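Local coordinates for protein oligogalacturonate lyase (Vibrio parahaemolyticus RIMD 2210633, PDB 3C5M) that probably cleaves short oligogalacturonides derived from pectin by beta-elimination, using a manganese-binding seven-bladed beta-propeller scaffold, at residues I7-F11 / L65-Q70; T29-R35 / E372-I377; D362-F367 / Y378-V382. All coordinates share one frame; numbering follows the deposited sequence.

Interaction 1: residues I7-F11 / L65-Q70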
ATOM      1  N   ILE A   7      -1.890 -18.536 -17.978  1.00 54.86           N
ATOM      2  CA  ILE A   7      -0.537 -19.053 -17.813  1.00 55.03           C
ATOM      3  C   ILE A   7      -0.496 -20.000 -16.628  1.00 52.02           C
ATOM      4  O   ILE A   7      -1.021 -19.697 -15.560  1.00 48.96           O
ATOM      5  CB  ILE A   7       0.497 -17.922 -17.592  1.00 56.60           C
ATOM      6  CG1 ILE A   7       0.056 -17.023 -16.441  1.00 64.64           C
ATOM      7  CG2 ILE A   7       0.663 -17.107 -18.857  1.00 39.20           C
ATOM      8  CD1 ILE A   7       1.030 -15.894 -16.179  1.00 71.69           C
ATOM      9  N   THR A   8       0.106 -21.162 -16.829  1.00 50.85           N
ATOM     10  CA  THR A   8       0.209 -22.135 -15.754  1.00 55.56           C
ATOM     11  C   THR A   8       1.550 -21.957 -15.036  1.00 50.31           C
ATOM     12  O   THR A   8       2.607 -22.002 -15.660  1.00 50.74           O
ATOM     13  CB  THR A   8       0.065 -23.553 -16.310  1.00 56.61           C
ATOM     14  OG1 THR A   8      -1.234 -23.688 -16.908  1.00 59.02           O
ATOM     15  CG2 THR A   8       0.212 -24.576 -15.200  1.00 59.55           C
ATOM     16  N   LEU A   9       1.496 -21.743 -13.725  1.00 49.88           N
ATOM     17  CA  LEU A   9       2.696 -21.516 -12.920  1.00 49.69           C
ATOM     18  C   LEU A   9       3.092 -22.710 -12.072  1.00 50.96           C
ATOM     19  O   LEU A   9       2.290 -23.614 -11.842  1.00 48.36           O
ATOM     20  CB  LEU A   9       2.483 -20.307 -11.999  1.00 46.15           C
ATOM     21  CG  LEU A   9       2.017 -19.008 -12.655  1.00 32.47           C
ATOM     22  CD1 LEU A   9       1.773 -17.965 -11.588  1.00 43.86           C
ATOM     23  CD2 LEU A   9       3.063 -18.526 -13.652  1.00 40.75           C
ATOM     24  N   ASN A  10       4.339 -22.693 -11.603  1.00 56.60           N
ATOM     25  CA  ASN A  10       4.887 -23.751 -10.748  1.00 55.47           C
ATOM     26  C   ASN A  10       5.152 -23.177  -9.366  1.00 54.13           C
ATOM     27  O   ASN A  10       5.846 -22.170  -9.239  1.00 55.19           O
ATOM     28  CB  ASN A  10       6.202 -24.273 -11.335  1.00 55.59           C
ATOM     29  CG  ASN A  10       5.983 -25.313 -12.410  1.00 61.73           C
ATOM     30  OD1 ASN A  10       5.010 -25.249 -13.166  1.00 66.06           O
ATOM     31  ND2 ASN A  10       6.890 -26.274 -12.496  1.00 55.84           N
ATOM     32  N   PHE A  11       4.604 -23.799  -8.330  1.00 44.84           N
ATOM     33  CA  PHE A  11       4.840 -23.294  -6.981  1.00 44.79           C
ATOM     34  C   PHE A  11       5.949 -24.100  -6.319  1.00 49.44           C
ATOM     35  O   PHE A  11       5.835 -25.313  -6.142  1.00 52.24           O
ATOM     36  CB  PHE A  11       3.561 -23.374  -6.141  1.00 48.53           C
ATOM     37  CG  PHE A  11       2.481 -22.411  -6.574  1.00 42.60           C
ATOM     38  CD1 PHE A  11       1.205 -22.494  -6.031  1.00 36.28           C
ATOM     39  CD2 PHE A  11       2.737 -21.424  -7.519  1.00 44.63           C
ATOM     40  CE1 PHE A  11       0.202 -21.622  -6.417  1.00 30.81           C
ATOM     41  CE2 PHE A  11       1.739 -20.543  -7.913  1.00 41.81           C
ATOM     42  CZ  PHE A  11       0.471 -20.645  -7.359  1.00 43.80           C
ATOM     43  N   LEU A  65      -4.227 -14.657 -10.102  1.00 29.85           N
ATOM     44  CA  LEU A  65      -3.707 -15.994  -9.886  1.00 25.22           C
ATOM     45  C   LEU A  65      -4.678 -16.816  -9.067  1.00 32.91           C
ATOM     46  O   LEU A  65      -5.228 -16.340  -8.073  1.00 33.13           O
ATOM     47  CB  LEU A  65      -2.362 -15.926  -9.154  1.00 28.34           C
ATOM     48  CG  LEU A  65      -1.717 -17.261  -8.762  1.00 30.75           C
ATOM     49  CD1 LEU A  65      -1.455 -18.084 -10.004  1.00 32.57           C
ATOM     50  CD2 LEU A  65      -0.409 -17.018  -8.003  1.00 37.90           C
ATOM     51  N   ASN A  66      -4.881 -18.056  -9.500  1.00 38.89           N
ATOM     52  CA  ASN A  66      -5.756 -19.000  -8.812  1.00 38.26           C
ATOM     53  C   ASN A  66      -4.816 -19.867  -7.960  1.00 39.76           C
ATOM     54  O   ASN A  66      -4.183 -20.790  -8.460  1.00 40.55           O
ATOM     55  CB  ASN A  66      -6.495 -19.854  -9.850  1.00 40.70           C
ATOM     56  CG  ASN A  66      -7.701 -20.595  -9.268  1.00 49.57           C
ATOM     57  OD1 ASN A  66      -8.607 -20.983 -10.005  1.00 49.77           O
ATOM     58  ND2 ASN A  66      -7.710 -20.805  -7.950  1.00 45.63           N
ATOM     59  N   LEU A  67      -4.711 -19.549  -6.680  1.00 35.58           N
ATOM     60  CA  LEU A  67      -3.846 -20.293  -5.787  1.00 35.04           C
ATOM     61  C   LEU A  67      -4.051 -21.817  -5.817  1.00 42.73           C
ATOM     62  O   LEU A  67      -3.093 -22.569  -5.642  1.00 44.24           O
ATOM     63  CB  LEU A  67      -4.003 -19.761  -4.354  1.00 35.54           C
ATOM     64  CG  LEU A  67      -3.154 -18.543  -3.951  1.00 35.20           C
ATOM     65  CD1 LEU A  67      -2.935 -17.608  -5.122  1.00 35.99           C
ATOM     66  CD2 LEU A  67      -3.838 -17.821  -2.813  1.00 26.01           C
ATOM     67  N   GLU A  68      -5.271 -22.286  -6.068  1.00 45.15           N
ATOM     68  CA  GLU A  68      -5.504 -23.726  -6.073  1.00 47.39           C
ATOM     69  C   GLU A  68      -5.449 -24.382  -7.447  1.00 46.84           C
ATOM     70  O   GLU A  68      -5.630 -25.588  -7.579  1.00 53.56           O
ATOM     71  CB  GLU A  68      -6.839 -24.063  -5.378  1.00 36.44           C
ATOM     72  CG  GLU A  68      -8.040 -23.270  -5.857  1.00 57.07           C
ATOM     73  CD  GLU A  68      -9.349 -23.726  -5.207  1.00 67.40           C
ATOM     74  OE1 GLU A  68      -9.463 -23.680  -3.960  1.00 61.43           O
ATOM     75  OE2 GLU A  68     -10.274 -24.137  -5.948  1.00 77.88           O
ATOM     76  N   THR A  69      -5.175 -23.599  -8.474  1.00 48.19           N
ATOM     77  CA  THR A  69      -5.118 -24.139  -9.826  1.00 48.59           C
ATOM     78  C   THR A  69      -3.753 -23.833 -10.415  1.00 46.88           C
ATOM     79  O   THR A  69      -3.311 -24.458 -11.388  1.00 44.87           O
ATOM     80  CB  THR A  69      -6.205 -23.491 -10.704  1.00 42.22           C
ATOM     81  OG1 THR A  69      -7.485 -23.923 -10.248  1.00 50.67           O
ATOM     82  CG2 THR A  69      -6.041 -23.869 -12.150  1.00 51.32           C
ATOM     83  N   GLN A  70      -3.098 -22.858  -9.805  1.00 36.43           N
ATOM     84  CA  GLN A  70      -1.798 -22.413 -10.234  1.00 40.60           C
ATOM     85  C   GLN A  70      -1.852 -21.796 -11.610  1.00 41.19           C
ATOM     86  O   GLN A  70      -0.836 -21.709 -12.288  1.00 44.85           O
ATOM     87  CB  GLN A  70      -0.804 -23.563 -10.196  1.00 38.08           C
ATOM     88  CG  GLN A  70      -0.553 -24.020  -8.780  1.00 49.15           C
ATOM     89  CD  GLN A  70       0.615 -24.951  -8.665  1.00 37.96           C
ATOM     90  OE1 GLN A  70       1.014 -25.310  -7.570  1.00 49.05           O
ATOM     91  NE2 GLN A  70       1.176 -25.345  -9.796  1.00 48.17           N
TER

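Interaction 2: residues T29-R35 / E372-I377. Unlike the reference sequence in segment 29-35: I31 (reference Val).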
ATOM      1  N   THR A  29      11.123 -17.577 -11.706  1.00 56.81           N
ATOM      2  CA  THR A  29      12.330 -16.891 -11.297  1.00 53.62           C
ATOM      3  C   THR A  29      12.991 -16.129 -12.453  1.00 47.18           C
ATOM      4  O   THR A  29      13.942 -15.376 -12.244  1.00 43.49           O
ATOM      5  CB  THR A  29      13.318 -17.901 -10.650  1.00 53.03           C
ATOM      6  OG1 THR A  29      14.467 -17.195 -10.178  1.00 58.42           O
ATOM      7  CG2 THR A  29      13.746 -18.973 -11.654  1.00 54.43           C
ATOM      8  N   ASP A  30      12.457 -16.305 -13.660  1.00 45.88           N
ATOM      9  CA  ASP A  30      12.988 -15.637 -14.855  1.00 51.43           C
ATOM     10  C   ASP A  30      12.164 -14.462 -15.394  1.00 54.51           C
ATOM     11  O   ASP A  30      12.569 -13.838 -16.381  1.00 61.71           O
ATOM     12  CB  ASP A  30      13.165 -16.640 -15.991  1.00 46.83           C
ATOM     13  CG  ASP A  30      11.934 -17.465 -16.203  1.00 55.89           C
ATOM     14  OD1 ASP A  30      11.737 -18.429 -15.437  1.00 67.29           O
ATOM     15  OD2 ASP A  30      11.145 -17.140 -17.111  1.00 64.42           O
ATOM     16  N   ILE A  31      11.013 -14.160 -14.787  1.00 52.71           N
ATOM     17  CA  ILE A  31      10.191 -13.030 -15.260  1.00 43.69           C
ATOM     18  C   ILE A  31       9.811 -12.117 -14.095  1.00 39.22           C
ATOM     19  O   ILE A  31       9.459 -12.584 -13.012  1.00 51.04           O
ATOM     20  CB  ILE A  31       8.910 -13.522 -16.019  1.00 41.67           C
ATOM     21  CG1 ILE A  31       8.374 -12.409 -16.921  1.00 32.02           C
ATOM     22  CG2 ILE A  31       7.831 -13.958 -15.036  1.00 40.46           C
ATOM     23  CD1 ILE A  31       7.867 -12.941 -18.233  1.00 20.69           C
ATOM     24  N   ILE A  32       9.917 -10.814 -14.311  1.00 35.45           N
ATOM     25  CA  ILE A  32       9.594  -9.828 -13.279  1.00 36.27           C
ATOM     26  C   ILE A  32       8.119  -9.837 -12.828  1.00 37.24           C
ATOM     27  O   ILE A  32       7.212  -9.773 -13.657  1.00 38.32           O
ATOM     28  CB  ILE A  32       9.944  -8.419 -13.781  1.00 31.88           C
ATOM     29  CG1 ILE A  32      11.446  -8.362 -14.075  1.00 31.14           C
ATOM     30  CG2 ILE A  32       9.516  -7.374 -12.763  1.00 22.74           C
ATOM     31  CD1 ILE A  32      11.920  -7.047 -14.656  1.00 35.39           C
ATOM     32  N   CYS A  33       7.896  -9.915 -11.518  1.00 26.83           N
ATOM     33  CA  CYS A  33       6.558  -9.914 -10.950  1.00 25.05           C
ATOM     34  C   CYS A  33       6.588  -9.253  -9.589  1.00 32.07           C
ATOM     35  O   CYS A  33       7.587  -9.338  -8.878  1.00 33.47           O
ATOM     36  CB  CYS A  33       6.037 -11.332 -10.749  1.00 27.05           C
ATOM     37  SG  CYS A  33       5.740 -12.237 -12.254  1.00 45.53           S
ATOM     38  N   HIS A  34       5.493  -8.600  -9.217  1.00 37.71           N
ATOM     39  CA  HIS A  34       5.418  -7.987  -7.903  1.00 42.31           C
ATOM     40  C   HIS A  34       3.984  -7.825  -7.471  1.00 41.75           C
ATOM     41  O   HIS A  34       3.071  -7.774  -8.304  1.00 40.79           O
ATOM     42  CB  HIS A  34       6.097  -6.622  -7.886  1.00 42.26           C
ATOM     43  CG  HIS A  34       5.352  -5.568  -8.641  1.00 42.69           C
ATOM     44  ND1 HIS A  34       5.497  -5.378  -9.998  1.00 47.11           N
ATOM     45  CD2 HIS A  34       4.462  -4.638  -8.224  1.00 38.91           C
ATOM     46  CE1 HIS A  34       4.733  -4.373 -10.384  1.00 33.63           C
ATOM     47  NE2 HIS A  34       4.095  -3.906  -9.327  1.00 40.94           N
ATOM     48  N   ARG A  35       3.803  -7.741  -6.155  1.00 37.48           N
ATOM     49  CA  ARG A  35       2.494  -7.561  -5.543  1.00 30.45           C
ATOM     50  C   ARG A  35       2.165  -6.065  -5.512  1.00 31.15           C
ATOM     51  O   ARG A  35       3.057  -5.224  -5.643  1.00 29.94           O
ATOM     52  CB  ARG A  35       2.512  -8.103  -4.121  1.00 16.51           C
ATOM     53  CG  ARG A  35       3.345  -7.285  -3.159  1.00 22.27           C
ATOM     54  CD  ARG A  35       3.341  -7.924  -1.800  1.00 28.78           C
ATOM     55  NE  ARG A  35       1.994  -8.130  -1.255  1.00 35.74           N
ATOM     56  CZ  ARG A  35       1.226  -7.153  -0.794  1.00 33.88           C
ATOM     57  NH1 ARG A  35       1.671  -5.905  -0.815  1.00 53.71           N
ATOM     58  NH2 ARG A  35       0.034  -7.420  -0.295  1.00 37.90           N
ATOM     59  N   GLU A 372      16.345 -14.153  -5.662  1.00 41.83           N
ATOM     60  CA  GLU A 372      16.653 -15.217  -6.603  1.00 33.85           C
ATOM     61  C   GLU A 372      17.051 -14.615  -7.941  1.00 38.50           C
ATOM     62  O   GLU A 372      17.092 -15.307  -8.958  1.00 42.29           O
ATOM     63  CB  GLU A 372      15.464 -16.151  -6.802  1.00 31.25           C
ATOM     64  CG  GLU A 372      15.046 -16.925  -5.583  1.00 36.36           C
ATOM     65  CD  GLU A 372      14.293 -18.194  -5.948  1.00 49.41           C
ATOM     66  OE1 GLU A 372      14.898 -19.073  -6.609  1.00 54.24           O
ATOM     67  OE2 GLU A 372      13.098 -18.316  -5.583  1.00 55.41           O
ATOM     68  N   GLY A 373      17.334 -13.319  -7.946  1.00 36.06           N
ATOM     69  CA  GLY A 373      17.755 -12.685  -9.183  1.00 44.14           C
ATOM     70  C   GLY A 373      16.840 -11.623  -9.757  1.00 44.07           C
ATOM     71  O   GLY A 373      17.285 -10.553 -10.172  1.00 43.56           O
ATOM     72  N   VAL A 374      15.552 -11.915  -9.815  1.00 48.14           N
ATOM     73  CA  VAL A 374      14.626 -10.929 -10.333  1.00 48.80           C
ATOM     74  C   VAL A 374      13.447 -10.849  -9.382  1.00 45.74           C
ATOM     75  O   VAL A 374      13.145 -11.824  -8.678  1.00 44.40           O
ATOM     76  CB  VAL A 374      14.137 -11.291 -11.749  1.00 43.99           C
ATOM     77  CG1 VAL A 374      12.686 -11.750 -11.714  1.00 45.84           C
ATOM     78  CG2 VAL A 374      14.298 -10.089 -12.658  1.00 53.59           C
ATOM     79  N   PRO A 375      12.780  -9.681  -9.330  1.00 37.69           N
ATOM     80  CA  PRO A 375      11.638  -9.554  -8.434  1.00 27.13           C
ATOM     81  C   PRO A 375      10.575 -10.613  -8.716  1.00 32.88           C
ATOM     82  O   PRO A 375      10.162 -10.832  -9.869  1.00 34.76           O
ATOM     83  CB  PRO A 375      11.167  -8.129  -8.684  1.00 24.03           C
ATOM     84  CG  PRO A 375      11.593  -7.866 -10.078  1.00 27.17           C
ATOM     85  CD  PRO A 375      12.959  -8.452 -10.122  1.00 38.25           C
ATOM     86  N   ALA A 376      10.158 -11.276  -7.641  1.00 29.63           N
ATOM     87  CA  ALA A 376       9.160 -12.336  -7.689  1.00 32.73           C
ATOM     88  C   ALA A 376       8.278 -12.288  -6.436  1.00 35.05           C
ATOM     89  O   ALA A 376       8.599 -11.611  -5.451  1.00 35.46           O
ATOM     90  CB  ALA A 376       9.845 -13.685  -7.799  1.00 25.39           C
ATOM     91  N   ILE A 377       7.179 -13.034  -6.472  1.00 32.87           N
ATOM     92  CA  ILE A 377       6.216 -13.048  -5.378  1.00 34.91           C
ATOM     93  C   ILE A 377       6.276 -14.316  -4.537  1.00 35.02           C
ATOM     94  O   ILE A 377       6.254 -15.427  -5.070  1.00 38.20           O
ATOM     95  CB  ILE A 377       4.780 -12.881  -5.938  1.00 36.06           C
ATOM     96  CG1 ILE A 377       4.719 -11.648  -6.836  1.00 37.90           C
ATOM     97  CG2 ILE A 377       3.786 -12.692  -4.816  1.00 35.91           C
ATOM     98  CD1 ILE A 377       3.400 -11.487  -7.529  1.00 44.14           C
TER

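Interaction 3: residues D362-F367 / Y378-V382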
ATOM      1  N   ASP A 362      -4.659 -15.117   7.784  1.00 40.44           N
ATOM      2  CA  ASP A 362      -3.431 -15.058   8.573  1.00 40.46           C
ATOM      3  C   ASP A 362      -2.547 -16.294   8.578  1.00 37.36           C
ATOM      4  O   ASP A 362      -1.701 -16.449   9.455  1.00 37.18           O
ATOM      5  CB  ASP A 362      -3.777 -14.702  10.011  1.00 42.84           C
ATOM      6  CG  ASP A 362      -4.578 -13.450  10.100  1.00 47.67           C
ATOM      7  OD1 ASP A 362      -5.132 -13.168  11.183  1.00 54.84           O
ATOM      8  OD2 ASP A 362      -4.658 -12.748   9.073  1.00 54.14           O
ATOM      9  N   ASP A 363      -2.729 -17.183   7.617  1.00 38.80           N
ATOM     10  CA  ASP A 363      -1.884 -18.354   7.608  1.00 39.75           C
ATOM     11  C   ASP A 363      -0.594 -18.055   6.838  1.00 39.69           C
ATOM     12  O   ASP A 363       0.345 -18.846   6.848  1.00 48.67           O
ATOM     13  CB  ASP A 363      -2.624 -19.552   7.001  1.00 41.84           C
ATOM     14  CG  ASP A 363      -3.070 -19.298   5.585  1.00 50.13           C
ATOM     15  OD1 ASP A 363      -2.477 -18.409   4.934  1.00 61.42           O
ATOM     16  OD2 ASP A 363      -3.997 -19.991   5.115  1.00 54.68           O
ATOM     17  N   GLY A 364      -0.538 -16.905   6.182  1.00 30.31           N
ATOM     18  CA  GLY A 364       0.658 -16.571   5.440  1.00 35.22           C
ATOM     19  C   GLY A 364       0.868 -15.086   5.231  1.00 34.34           C
ATOM     20  O   GLY A 364      -0.004 -14.276   5.542  1.00 35.63           O
ATOM     21  N   VAL A 365       2.045 -14.739   4.718  1.00 28.71           N
ATOM     22  CA  VAL A 365       2.402 -13.367   4.438  1.00 24.49           C
ATOM     23  C   VAL A 365       2.909 -13.326   3.010  1.00 34.44           C
ATOM     24  O   VAL A 365       3.830 -14.063   2.644  1.00 32.39           O
ATOM     25  CB  VAL A 365       3.512 -12.856   5.358  1.00 24.82           C
ATOM     26  CG1 VAL A 365       4.019 -11.511   4.856  1.00 30.58           C
ATOM     27  CG2 VAL A 365       2.988 -12.710   6.770  1.00 29.47           C
ATOM     28  N   LEU A 366       2.284 -12.462   2.211  1.00 30.62           N
ATOM     29  CA  LEU A 366       2.617 -12.274   0.802  1.00 18.78           C
ATOM     30  C   LEU A 366       3.586 -11.132   0.747  1.00 22.85           C
ATOM     31  O   LEU A 366       3.429 -10.163   1.482  1.00 21.19           O
ATOM     32  CB  LEU A 366       1.367 -11.893   0.024  1.00 18.51           C
ATOM     33  CG  LEU A 366       1.491 -11.572  -1.452  1.00 22.74           C
ATOM     34  CD1 LEU A 366       1.602 -12.879  -2.247  1.00 25.55           C
ATOM     35  CD2 LEU A 366       0.251 -10.795  -1.905  1.00 15.42           C
ATOM     36  N   PHE A 367       4.588 -11.244  -0.121  1.00 29.14           N
ATOM     37  CA  PHE A 367       5.593 -10.191  -0.260  1.00 25.81           C
ATOM     38  C   PHE A 367       6.420 -10.378  -1.519  1.00 29.83           C
ATOM     39  O   PHE A 367       6.405 -11.453  -2.116  1.00 40.66           O
ATOM     40  CB  PHE A 367       6.503 -10.164   0.970  1.00 35.24           C
ATOM     41  CG  PHE A 367       7.364 -11.386   1.126  1.00 31.18           C
ATOM     42  CD1 PHE A 367       8.617 -11.446   0.536  1.00 39.85           C
ATOM     43  CD2 PHE A 367       6.936 -12.465   1.875  1.00 26.07           C
ATOM     44  CE1 PHE A 367       9.432 -12.563   0.696  1.00 35.34           C
ATOM     45  CE2 PHE A 367       7.750 -13.587   2.037  1.00 39.27           C
ATOM     46  CZ  PHE A 367       8.998 -13.632   1.446  1.00 29.22           C
ATOM     47  N   TYR A 378       6.339 -14.145  -3.219  1.00 34.56           N
ATOM     48  CA  TYR A 378       6.400 -15.276  -2.289  1.00 27.13           C
ATOM     49  C   TYR A 378       5.308 -15.165  -1.248  1.00 22.79           C
ATOM     50  O   TYR A 378       4.751 -14.097  -1.034  1.00 40.19           O
ATOM     51  CB  TYR A 378       7.742 -15.301  -1.546  1.00 27.22           C
ATOM     52  CG  TYR A 378       8.969 -15.364  -2.428  1.00 31.33           C
ATOM     53  CD1 TYR A 378       9.465 -14.224  -3.051  1.00 29.47           C
ATOM     54  CD2 TYR A 378       9.614 -16.576  -2.665  1.00 36.23           C
ATOM     55  CE1 TYR A 378      10.569 -14.285  -3.894  1.00 43.35           C
ATOM     56  CE2 TYR A 378      10.723 -16.649  -3.506  1.00 45.44           C
ATOM     57  CZ  TYR A 378      11.193 -15.499  -4.122  1.00 46.27           C
ATOM     58  OH  TYR A 378      12.274 -15.564  -4.980  1.00 53.09           O
ATOM     59  N   ILE A 379       5.001 -16.279  -0.607  1.00 22.53           N
ATOM     60  CA  ILE A 379       4.027 -16.295   0.466  1.00 18.14           C
ATOM     61  C   ILE A 379       4.677 -17.124   1.562  1.00 30.75           C
ATOM     62  O   ILE A 379       4.906 -18.320   1.395  1.00 35.79           O
ATOM     63  CB  ILE A 379       2.697 -16.964   0.060  1.00 22.80           C
ATOM     64  CG1 ILE A 379       1.864 -16.011  -0.789  1.00 27.38           C
ATOM     65  CG2 ILE A 379       1.908 -17.349   1.300  1.00 24.90           C
ATOM     66  CD1 ILE A 379       0.676 -16.646  -1.416  1.00 10.37           C
ATOM     67  N   ALA A 380       4.992 -16.482   2.679  1.00 33.40           N
ATOM     68  CA  ALA A 380       5.617 -17.180   3.788  1.00 33.66           C
ATOM     69  C   ALA A 380       4.548 -17.674   4.756  1.00 42.58           C
ATOM     70  O   ALA A 380       3.672 -16.914   5.163  1.00 45.01           O
ATOM     71  CB  ALA A 380       6.584 -16.251   4.510  1.00 29.34           C
ATOM     72  N   ASP A 381       4.622 -18.950   5.122  1.00 47.37           N
ATOM     73  CA  ASP A 381       3.678 -19.530   6.068  1.00 47.27           C
ATOM     74  C   ASP A 381       3.836 -18.816   7.394  1.00 40.79           C
ATOM     75  O   ASP A 381       4.867 -18.205   7.644  1.00 41.68           O
ATOM     76  CB  ASP A 381       3.952 -21.029   6.240  1.00 52.33           C
ATOM     77  CG  ASP A 381       3.237 -21.881   5.192  1.00 65.70           C
ATOM     78  OD1 ASP A 381       3.245 -21.512   3.985  1.00 68.01           O
ATOM     79  OD2 ASP A 381       2.674 -22.933   5.575  1.00 65.28           O
ATOM     80  N   VAL A 382       2.809 -18.867   8.232  1.00 37.64           N
ATOM     81  CA  VAL A 382       2.879 -18.229   9.542  1.00 48.45           C
ATOM     82  C   VAL A 382       2.329 -19.167  10.595  1.00 50.38           C
ATOM     83  O   VAL A 382       1.137 -19.143  10.902  1.00 56.95           O
ATOM     84  CB  VAL A 382       2.075 -16.911   9.601  1.00 39.22           C
ATOM     85  CG1 VAL A 382       2.210 -16.285  10.978  1.00 32.12           C
ATOM     86  CG2 VAL A 382       2.569 -15.957   8.538  1.00 38.37           C
TER

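Interaction 1: residues I7-F11 / L65-Q70
F11 and Q70 bury more surface than any other residues of this contact, and Q70 CG lies over one face of the F11 ring: it sits 3.7 Å from the ring centroid and 21° off the normal, a CH-pi contact displaced toward the rim. The two side chains run past each other in opposite directions; the Q70 chain is extended beyond CG, which carries its amide alongside the ring with the two planes 47° apart. At the ring's edge, near its plane, lies the backbone O of L67, 3.5 Å from F11 CE1. L65 CD2 approaches F11 CZ obliquely at 3.8 Å, while the other branch, L65 CD1, meets L9 CD1 at 3.6 Å. One backbone hydrogen bond ties the segments, L9 N to Q70 O at 2.7 Å and nearly straight (172°). Behind this shell stands the turn 66-70, where N66 O accepts from both T69 N and Q70 N. Strands 6-8 and 61-66 do not pair directly, because strand 71-74 runs between them in a five-stranded antiparallel sheet. The contact joins the chain leaving the outermost strand 6-8 to the turn between strands 61-66 and 71-74, with L26 and P28 touching F11 and L9, and F52 and A72 packing on L65.

Interaction 2: residues T29-R35 / E372-I377
E372 meets T29 first, its CB lying 3.7 Å from T29 OG1 with the two side chains crossing at about a right angle; its carboxylate turns to another partner, OE2 being hydrogen-bonded to Y378 OH. Next, V374 comes against the loop 29-32. The two methyls of V374 divide the work: CG1 faces the backbone, 3.6 Å from I31 O, and CG2 reaches I32 CG1, also at 3.6 Å. P375 uses its ring carbon CG against I32 CG2 (3.4 Å), the branch that I32 sets anti to its backbone N. Its carbonyl makes the hydrogen bond between the segments, C33 N to P375 O at 2.9 Å, with the donor 44° out of the carbonyl plane. A376 lies beside C33, its side chain turned away. I377 then extends its CG1 branch to C33 CB (4.1 Å) and its CD1 to the carbonyl carbon of H34 (3.7 Å). Further along the first segment, R35 packs beside H355, a manganese ligand. With one off-plane hydrogen bond and otherwise mostly apolar contacts, some of them against backbone atoms, the chemistry implies that strands 33-34 and 376-381, which belong to different sheets, are held mainly by side-chain packing and not by continuous strand pairing.

Interaction 3: residues D362-F367 / Y378-V382
This contact is the hairpin formed by strands 364-369 and 376-381, neighbours in the propeller sheet that also takes in strands 12-15 and 22-25 from the N-terminal part of the chain, so that both chain ends contribute to one blade. The strand axes run antiparallel at 157°. V365 with A380 and F367 with Y378 are hydrogen-bonded pairs, each with two bonds; the straightest, Y378 N to F367 O (2.9 Å), has an angle of 178° at the hydrogen. V382 N to D363 O adds a bond beyond the strand end. G364, without a side chain, faces D381, and L366 faces I379, in non-hydrogen-bonded pairs.

On the face carrying V365, F367, Y378 and A380, the F367 ring turns back over the partner strand because its CG lies between backbone N and carbonyl carbon (chi1 66°). Y378 CB then sits over one ring face, 3.6 Å from F367 CZ, while A380 CB comes to the ring edge in plane, 3.8 Å from F367 CE2. The Y378 ring is near parallel but slid aside, with its centroid 5.7 Å from that of F367. At the far end of this face V382 CG2 packs against V365 CG2 (3.7 Å). On the opposite face L366 CD1 meets I379 CG1 at 3.5 Å. The backbone N-H and C=O groups of V365, F367, Y378 and A380 satisfy one another, so the strands can lie among apolar neighbours such as L335 and V298 beside V365, while D362, D363 and D381 mark the more exposed end.

Interactions 2 and 3 share strand 376-381 and touch directly: I377 and R35 pack on L366, and R35 CD also lies against F367. Interaction 3 is the most buried and lies within one sheet, so regular backbone pairing dominates it. Interaction 2 spans two sheets and relies chiefly on apolar packing, with a single backbone bond. Interaction 1, whose centre lies about 24 Å from the centre of the chain, is more peripheral; it joins an outer strand's exit to a turn through one backbone bond and a CH-pi contact. It reaches the same sheet as interaction 2 through strands 61-66 and 33-34, yet their nearest atoms stay about 7 Å apart.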